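Local coordinates for variant surface glycoprotein MITAT 1.1 (Trypanosoma brucei brucei, PDB 5LY9) that forms a coat on the parasite surface and, by switching among antigenically distinct versions, lets the trypanosome evade the host immune response, at residues 16-30 with 149-162. Numbering follows the deposited sequence.
Sequences KLTTELSKVSGEMLN and MPETKPEAATRTEL
Glu20 reaches from helix 8-21 into a hollow lined by the backbone of 158-162, where an irregular loop wraps round the turn that joins helix 8-21 to helix 24-55 in the elongated helical bundle of an A-type variant surface glycoprotein N-terminal domain. Its carboxylate fills that hollow: OE1 accepts Glu161 N at 3.0 Å and Thr160 N, both on its syn side, while OE2 takes Leu162 N at 2.9 Å. A glutamate suits the place because its chain, with CG anti to the backbone N (chi1 177°), is long enough to carry two oxygens to these amides, and Arg253 of helix 244-254 probably balances the buried charge through a salt bridge to OE2. Beside this carboxylate, Leu17 CD1 and Leu21 CD2 pack against Leu162, whose other neighbours include Trp250 of helix 244-254.

At the type I turn from Leu21 to Val24 the methyl of Ala157 is a small bump against Lys23, with CB to CB 3.7 Å; a water bridges Glu20 O to Thr158 N alongside. Early in helix 24-55, Gly26 leaves a notch in the helix surface: with only hydrogen on its CA, it lets Lys153 O come within 3.0 Å of that atom and Glu155 CG within 3.7 Å. The Pro154 ring rests its CD on Leu29 CD2, and Pro150 O accepts a hydrogen bond from Arg96 of the second subunit. Glu27 divides its two oxygens between partners: OE2 accepts Ala157 N, while Arg159 NH2, with OE1 in its guanidinium plane, meets that oxygen at 2.8 Å from above the carboxylate plane.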
ATOM      1  N   LYS A  16       1.295  18.280  16.187  1.00 20.54           N
ATOM      2  CA  LYS A  16      -0.031  17.692  15.985  1.00 20.98           C
ATOM      3  C   LYS A  16      -0.112  17.008  14.640  1.00 20.24           C
ATOM      4  O   LYS A  16      -0.663  15.911  14.543  1.00 19.05           O
ATOM      5  CB  LYS A  16      -1.133  18.777  16.108  1.00 23.13           C
ATOM      6  CG  LYS A  16      -1.326  19.288  17.527  1.00 23.71           C
ATOM      7  CD  LYS A  16      -2.179  20.567  17.521  1.00 27.31           C
ATOM      8  CE  LYS A  16      -3.604  20.417  17.239  1.00 30.87           C
ATOM      9  NZ  LYS A  16      -4.438  21.665  17.482  1.00 33.84           N
ATOM     10  N   LEU A  17       0.421  17.636  13.616  1.00 19.60           N
ATOM     11  CA  LEU A  17       0.354  17.056  12.275  1.00 19.28           C
ATOM     12  C   LEU A  17       1.184  15.805  12.202  1.00 19.97           C
ATOM     13  O   LEU A  17       0.697  14.797  11.661  1.00 19.00           O
ATOM     14  CB  LEU A  17       0.782  18.066  11.233  1.00 20.34           C
ATOM     15  CG  LEU A  17       0.863  17.616   9.760  1.00 20.64           C
ATOM     16  CD1 LEU A  17      -0.517  17.132   9.271  1.00 21.17           C
ATOM     17  CD2 LEU A  17       1.420  18.711   8.832  1.00 20.27           C
ATOM     18  N   THR A  18       2.443  15.844  12.710  1.00 19.38           N
ATOM     19  CA  THR A  18       3.234  14.637  12.644  1.00 19.79           C
ATOM     20  C   THR A  18       2.573  13.469  13.412  1.00 18.86           C
ATOM     21  O   THR A  18       2.595  12.328  12.947  1.00 19.67           O
ATOM     22  CB  THR A  18       4.746  14.874  12.986  1.00 20.52           C
ATOM     23  OG1 THR A  18       5.458  13.686  12.639  1.00 23.24           O
ATOM     24  CG2 THR A  18       4.890  15.091  14.404  1.00 22.64           C
ATOM     25  N   THR A  19       1.954  13.768  14.569  1.00 19.19           N
ATOM     26  CA  THR A  19       1.165  12.778  15.306  1.00 19.07           C
ATOM     27  C   THR A  19       0.021  12.197  14.449  1.00 19.11           C
ATOM     28  O   THR A  19      -0.151  10.994  14.391  1.00 20.35           O
ATOM     29  CB  THR A  19       0.640  13.412  16.616  1.00 19.22           C
ATOM     30  OG1 THR A  19       1.776  13.913  17.382  1.00 19.31           O
ATOM     31  CG2 THR A  19      -0.138  12.415  17.391  1.00 18.91           C
ATOM     32  N   GLU A  20      -0.702  13.042  13.779  1.00 19.12           N
ATOM     33  CA  GLU A  20      -1.798  12.572  12.936  1.00 19.79           C
ATOM     34  C   GLU A  20      -1.269  11.703  11.785  1.00 20.45           C
ATOM     35  O   GLU A  20      -1.775  10.588  11.536  1.00 19.61           O
ATOM     36  CB  GLU A  20      -2.640  13.721  12.385  1.00 20.63           C
ATOM     37  CG  GLU A  20      -3.761  13.255  11.439  1.00 21.06           C
ATOM     38  CD  GLU A  20      -4.899  14.242  11.327  1.00 21.67           C
ATOM     39  OE1 GLU A  20      -5.532  14.582  12.405  1.00 22.91           O
ATOM     40  OE2 GLU A  20      -5.075  14.740  10.179  1.00 22.51           O
ATOM     41  N   LEU A  21      -0.241  12.210  11.107  1.00 19.45           N
ATOM     42  CA  LEU A  21       0.343  11.541   9.961  1.00 20.23           C
ATOM     43  C   LEU A  21       0.889  10.168  10.304  1.00 19.81           C
ATOM     44  O   LEU A  21       0.914   9.278   9.480  1.00 19.72           O
ATOM     45  CB  LEU A  21       1.339  12.398   9.205  1.00 20.56           C
ATOM     46  CG  LEU A  21       0.914  13.734   8.586  1.00 20.35           C
ATOM     47  CD1 LEU A  21       2.172  14.391   8.004  1.00 23.06           C
ATOM     48  CD2 LEU A  21      -0.129  13.489   7.511  1.00 21.33           C
ATOM     49  N   SER A  22       1.302   9.978  11.538  1.00 20.50           N
ATOM     50  CA  SER A  22       1.904   8.744  12.005  1.00 20.60           C
ATOM     51  C   SER A  22       0.956   7.551  11.832  1.00 19.84           C
ATOM     52  O   SER A  22       1.448   6.454  11.655  1.00 18.92           O
ATOM     53  CB  SER A  22       2.348   8.891  13.488  1.00 22.29           C
ATOM     54  OG  SER A  22       1.218   8.815  14.284  1.00 25.16           O
ATOM     55  N   LYS A  23      -0.361   7.766  11.776  1.00 19.70           N
ATOM     56  CA  LYS A  23      -1.321   6.675  11.657  1.00 20.03           C
ATOM     57  C   LYS A  23      -1.854   6.449  10.276  1.00 19.37           C
ATOM     58  O   LYS A  23      -2.590   5.492  10.074  1.00 19.96           O
ATOM     59  CB  LYS A  23      -2.510   6.835  12.617  1.00 21.62           C
ATOM     60  CG  LYS A  23      -2.145   6.688  14.079  1.00 25.12           C
ATOM     61  CD  LYS A  23      -3.388   6.526  14.978  1.00 27.74           C
ATOM     62  CE  LYS A  23      -2.972   6.045  16.365  1.00 31.09           C
ATOM     63  NZ  LYS A  23      -4.254   5.940  17.148  1.00 33.29           N
ATOM     64  N   VAL A  24      -1.487   7.284   9.317  1.00 19.28           N
ATOM     65  CA  VAL A  24      -2.045   7.143   7.984  1.00 19.31           C
ATOM     66  C   VAL A  24      -1.738   5.780   7.357  1.00 19.23           C
ATOM     67  O   VAL A  24      -2.625   5.179   6.772  1.00 19.49           O
ATOM     68  CB  VAL A  24      -1.636   8.337   7.045  1.00 19.26           C
ATOM     69  CG1 VAL A  24      -2.013   8.054   5.589  1.00 19.83           C
ATOM     70  CG2 VAL A  24      -2.265   9.629   7.556  1.00 19.76           C
ATOM     71  N   SER A  25      -0.517   5.275   7.473  1.00 19.60           N
ATOM     72  CA  SER A  25      -0.120   3.978   6.898  1.00 19.64           C
ATOM     73  C   SER A  25      -0.987   2.876   7.410  1.00 20.03           C
ATOM     74  O   SER A  25      -1.520   2.031   6.643  1.00 19.99           O
ATOM     75  CB  SER A  25       1.354   3.673   7.103  1.00 21.39           C
ATOM     76  OG  SER A  25       2.075   4.728   6.456  1.00 23.72           O
ATOM     77  N   GLY A  26      -1.129   2.856   8.740  1.00 19.35           N
ATOM     78  CA  GLY A  26      -2.005   1.919   9.410  1.00 19.83           C
ATOM     79  C   GLY A  26      -3.469   2.005   9.047  1.00 19.75           C
ATOM     80  O   GLY A  26      -4.171   0.981   8.941  1.00 19.79           O
ATOM     81  N   GLU A  27      -3.926   3.220   8.813  1.00 18.99           N
ATOM     82  CA  GLU A  27      -5.292   3.381   8.354  1.00 20.35           C
ATOM     83  C   GLU A  27      -5.419   2.886   6.938  1.00 20.14           C
ATOM     84  O   GLU A  27      -6.422   2.237   6.646  1.00 20.19           O
ATOM     85  CB  GLU A  27      -5.829   4.819   8.512  1.00 21.28           C
ATOM     86  CG  GLU A  27      -7.165   4.977   7.815  1.00 22.62           C
ATOM     87  CD  GLU A  27      -8.033   6.139   8.273  1.00 26.68           C
ATOM     88  OE1 GLU A  27      -8.816   6.627   7.392  1.00 27.67           O
ATOM     89  OE2 GLU A  27      -8.090   6.440   9.518  1.00 27.01           O
ATOM     90  N   MET A  28      -4.419   3.118   6.086  1.00 19.72           N
ATOM     91  CA  MET A  28      -4.428   2.526   4.797  1.00 20.11           C
ATOM     92  C   MET A  28      -4.415   0.963   4.831  1.00 20.20           C
ATOM     93  O   MET A  28      -5.099   0.288   4.003  1.00 20.26           O
ATOM     94  CB  MET A  28      -3.344   3.133   3.916  1.00 20.25           C
ATOM     95  CG  MET A  28      -3.588   4.583   3.568  1.00 21.21           C
ATOM     96  SD  MET A  28      -5.123   4.792   2.621  1.00 23.91           S
ATOM     97  CE  MET A  28      -6.407   5.049   3.843  1.00 24.72           C
ATOM     98  N   LEU A  29      -3.690   0.358   5.747  1.00 19.36           N
ATOM     99  CA  LEU A  29      -3.795  -1.091   5.899  1.00 20.22           C
ATOM    100  C   LEU A  29      -5.180  -1.529   6.265  1.00 20.79           C
ATOM    101  O   LEU A  29      -5.751  -2.438   5.604  1.00 19.75           O
ATOM    102  CB  LEU A  29      -2.835  -1.617   6.965  1.00 20.45           C
ATOM    103  CG  LEU A  29      -2.897  -3.088   7.317  1.00 21.21           C
ATOM    104  CD1 LEU A  29      -2.705  -3.954   6.101  1.00 20.35           C
ATOM    105  CD2 LEU A  29      -1.912  -3.329   8.510  1.00 21.63           C
ATOM    106  N   ASN A  30      -5.762  -0.851   7.246  1.00 20.33           N
ATOM    107  CA  ASN A  30      -7.092  -1.177   7.673  1.00 22.71           C
ATOM    108  C   ASN A  30      -8.072  -1.048   6.486  1.00 21.41           C
ATOM    109  O   ASN A  30      -8.933  -1.923   6.254  1.00 21.57           O
ATOM    110  CB  ASN A  30      -7.578  -0.268   8.777  1.00 24.43           C
ATOM    111  CG  ASN A  30      -8.887  -0.799   9.375  1.00 27.03           C
ATOM    112  OD1 ASN A  30      -8.896  -1.851  10.008  1.00 28.05           O
ATOM    113  ND2 ASN A  30      -9.996  -0.107   9.099  1.00 28.49           N
ATOM    114  N   MET A 149       8.130   6.849  13.637  1.00 21.51           N
ATOM    115  CA  MET A 149       7.048   6.269  12.896  1.00 21.49           C
ATOM    116  C   MET A 149       6.666   4.977  13.577  1.00 22.53           C
ATOM    117  O   MET A 149       7.547   4.143  13.868  1.00 23.06           O
ATOM    118  CB  MET A 149       7.478   5.977  11.437  1.00 22.68           C
ATOM    119  CG  MET A 149       6.445   5.272  10.550  1.00 22.06           C
ATOM    120  SD  MET A 149       5.052   6.299  10.162  1.00 22.15           S
ATOM    121  CE  MET A 149       5.758   7.293   8.835  1.00 23.15           C
ATOM    122  N   PRO A 150       5.330   4.744  13.836  1.00 21.63           N
ATOM    123  CA  PRO A 150       5.008   3.529  14.576  1.00 22.18           C
ATOM    124  C   PRO A 150       4.951   2.299  13.662  1.00 21.83           C
ATOM    125  O   PRO A 150       4.972   2.427  12.433  1.00 22.26           O
ATOM    126  CB  PRO A 150       3.618   3.803  15.146  1.00 23.93           C
ATOM    127  CG  PRO A 150       3.049   4.688  14.095  1.00 23.12           C
ATOM    128  CD  PRO A 150       4.187   5.636  13.759  1.00 22.24           C
ATOM    129  N   GLU A 151       4.879   1.141  14.276  1.00 22.13           N
ATOM    130  CA  GLU A 151       4.629  -0.098  13.547  1.00 24.59           C
ATOM    131  C   GLU A 151       3.369   0.019  12.712  1.00 24.55           C
ATOM    132  O   GLU A 151       2.367   0.622  13.127  1.00 24.32           O
ATOM    133  CB  GLU A 151       4.470  -1.262  14.530  1.00 26.94           C
ATOM    134  CG  GLU A 151       4.188  -2.611  13.896  1.00 29.89           C
ATOM    135  CD  GLU A 151       3.815  -3.709  14.924  1.00 34.76           C
ATOM    136  OE1 GLU A 151       3.599  -3.387  16.121  1.00 35.91           O
ATOM    137  OE2 GLU A 151       3.768  -4.897  14.527  1.00 36.96           O
ATOM    138  N   THR A 152       3.397  -0.563  11.509  1.00 23.86           N
ATOM    139  CA  THR A 152       2.236  -0.536  10.644  1.00 23.14           C
ATOM    140  C   THR A 152       1.312  -1.668  11.100  1.00 23.84           C
ATOM    141  O   THR A 152       1.669  -2.882  11.024  1.00 25.91           O
ATOM    142  CB  THR A 152       2.654  -0.823   9.217  1.00 23.59           C
ATOM    143  OG1 THR A 152       3.525   0.186   8.777  1.00 23.34           O
ATOM    144  CG2 THR A 152       1.497  -0.836   8.321  1.00 24.00           C
ATOM    145  N   LYS A 153       0.154  -1.250  11.549  1.00 23.08           N
ATOM    146  CA  LYS A 153      -0.931  -2.113  11.989  1.00 25.34           C
ATOM    147  C   LYS A 153      -2.250  -1.382  11.799  1.00 24.13           C
ATOM    148  O   LYS A 153      -2.298  -0.180  11.549  1.00 24.72           O
ATOM    149  CB  LYS A 153      -0.698  -2.442  13.494  1.00 28.24           C
ATOM    150  CG  LYS A 153      -0.664  -1.196  14.359  1.00 32.11           C
ATOM    151  CD  LYS A 153      -0.285  -1.490  15.836  1.00 38.95           C
ATOM    152  CE  LYS A 153      -0.384  -0.172  16.655  1.00 42.33           C
ATOM    153  NZ  LYS A 153       0.023  -0.372  18.062  1.00 50.25           N
ATOM    154  N   PRO A 154      -3.351  -2.107  11.841  1.00 25.11           N
ATOM    155  CA  PRO A 154      -4.584  -1.381  11.506  1.00 25.62           C
ATOM    156  C   PRO A 154      -4.816  -0.228  12.493  1.00 28.26           C
ATOM    157  O   PRO A 154      -4.458  -0.351  13.682  1.00 33.83           O
ATOM    158  CB  PRO A 154      -5.662  -2.449  11.598  1.00 28.14           C
ATOM    159  CG  PRO A 154      -4.968  -3.758  11.486  1.00 26.60           C
ATOM    160  CD  PRO A 154      -3.550  -3.566  11.979  1.00 26.07           C
ATOM    161  N   GLU A 155      -5.195   0.935  11.995  1.00 27.12           N
ATOM    162  CA  GLU A 155      -5.408   2.126  12.815  1.00 29.39           C
ATOM    163  C   GLU A 155      -6.565   2.886  12.291  1.00 28.81           C
ATOM    164  O   GLU A 155      -6.924   2.823  11.111  1.00 31.61           O
ATOM    165  CB  GLU A 155      -4.253   3.195  12.706  1.00 31.71           C
ATOM    166  CG  GLU A 155      -2.830   2.756  12.910  1.00 30.41           C
ATOM    167  CD  GLU A 155      -2.376   2.702  14.339  1.00 32.22           C
ATOM    168  OE1 GLU A 155      -1.177   2.433  14.542  1.00 32.06           O
ATOM    169  OE2 GLU A 155      -3.177   2.925  15.260  1.00 31.34           O
ATOM    170  N   ALA A 156      -7.139   3.701  13.184  1.00 26.45           N
ATOM    171  CA  ALA A 156      -8.057   4.735  12.763  1.00 28.47           C
ATOM    172  C   ALA A 156      -7.308   6.037  13.097  1.00 28.54           C
ATOM    173  O   ALA A 156      -7.099   6.347  14.258  1.00 32.24           O
ATOM    174  CB  ALA A 156      -9.329   4.640  13.528  1.00 29.52           C
ATOM    175  N   ALA A 157      -6.960   6.782  12.066  1.00 25.70           N
ATOM    176  CA  ALA A 157      -6.250   8.066  12.213  1.00 24.03           C
ATOM    177  C   ALA A 157      -7.198   9.230  12.476  1.00 24.30           C
ATOM    178  O   ALA A 157      -8.423   9.197  12.195  1.00 24.25           O
ATOM    179  CB  ALA A 157      -5.496   8.305  10.956  1.00 22.89           C
ATOM    180  N   THR A 158      -6.662  10.288  13.073  1.00 23.18           N
ATOM    181  CA  THR A 158      -7.441  11.487  13.248  1.00 24.08           C
ATOM    182  C   THR A 158      -7.540  12.240  11.929  1.00 24.74           C
ATOM    183  O   THR A 158      -6.776  12.003  11.032  1.00 23.61           O
ATOM    184  CB  THR A 158      -6.900  12.356  14.351  1.00 24.46           C
ATOM    185  OG1 THR A 158      -5.540  12.755  14.080  1.00 24.95           O
ATOM    186  CG2 THR A 158      -6.974  11.630  15.677  1.00 25.57           C
ATOM    187  N   ARG A 159      -8.503  13.155  11.848  1.00 25.36           N
ATOM    188  CA  ARG A 159      -8.794  13.884  10.649  1.00 24.65           C
ATOM    189  C   ARG A 159      -8.938  15.355  10.901  1.00 24.48           C
ATOM    190  O   ARG A 159      -9.592  16.077  10.119  1.00 22.74           O
ATOM    191  CB  ARG A 159     -10.137  13.326  10.115  1.00 27.34           C
ATOM    192  CG  ARG A 159      -9.963  11.901   9.631  1.00 29.19           C
ATOM    193  CD  ARG A 159      -9.597  11.890   8.178  1.00 30.63           C
ATOM    194  NE  ARG A 159      -9.385  10.541   7.648  1.00 28.52           N
ATOM    195  CZ  ARG A 159      -9.127  10.293   6.365  1.00 27.43           C
ATOM    196  NH1 ARG A 159      -9.042  11.254   5.460  1.00 26.58           N
ATOM    197  NH2 ARG A 159      -8.941   9.045   6.001  1.00 27.09           N
ATOM    198  N   THR A 160      -8.231  15.852  11.929  1.00 22.39           N
ATOM    199  CA  THR A 160      -8.307  17.258  12.236  1.00 22.56           C
ATOM    200  C   THR A 160      -7.180  18.054  11.712  1.00 22.47           C
ATOM    201  O   THR A 160      -7.317  19.303  11.557  1.00 22.66           O
ATOM    202  CB  THR A 160      -8.364  17.455  13.793  1.00 23.19           C
ATOM    203  OG1 THR A 160      -7.470  16.569  14.468  1.00 22.99           O
ATOM    204  CG2 THR A 160      -9.809  17.144  14.250  1.00 25.25           C
ATOM    205  N   GLU A 161      -6.016  17.402  11.497  1.00 20.23           N
ATOM    206  CA  GLU A 161      -4.837  18.175  11.140  1.00 19.91           C
ATOM    207  C   GLU A 161      -4.654  18.293   9.623  1.00 20.89           C
ATOM    208  O   GLU A 161      -4.087  19.294   9.139  1.00 20.21           O
ATOM    209  CB  GLU A 161      -3.574  17.657  11.799  1.00 20.98           C
ATOM    210  CG  GLU A 161      -3.735  17.377  13.303  1.00 21.50           C
ATOM    211  CD  GLU A 161      -4.329  18.570  14.050  1.00 21.37           C
ATOM    212  OE1 GLU A 161      -3.922  19.733  13.810  1.00 21.06           O
ATOM    213  OE2 GLU A 161      -5.286  18.306  14.841  1.00 22.96           O
ATOM    214  N   LEU A 162      -5.175  17.315   8.886  1.00 20.51           N
ATOM    215  CA  LEU A 162      -5.105  17.337   7.421  1.00 20.84           C
ATOM    216  C   LEU A 162      -6.473  16.942   6.938  1.00 20.17           C
ATOM    217  O   LEU A 162      -6.874  15.774   7.049  1.00 20.45           O
ATOM    218  CB  LEU A 162      -4.024  16.366   6.907  1.00 20.40           C
ATOM    219  CG  LEU A 162      -4.010  16.140   5.382  1.00 21.12           C
ATOM    220  CD1 LEU A 162      -4.055  17.502   4.680  1.00 21.11           C
ATOM    221  CD2 LEU A 162      -2.822  15.268   4.922  1.00 21.67           C
TER
HETATM  222  O   HOH W   1      -3.781   9.864  13.511  1.00 21.42           O
HETATM  223  O   HOH W   2      -6.241   8.248  16.189  1.00 30.59           O
HETATM  224  O   HOH W   3      -6.003   3.665  16.060  1.00 40.64           O
HETATM  225  O   HOH W   4      -9.490   8.600   9.780  1.00 28.43           O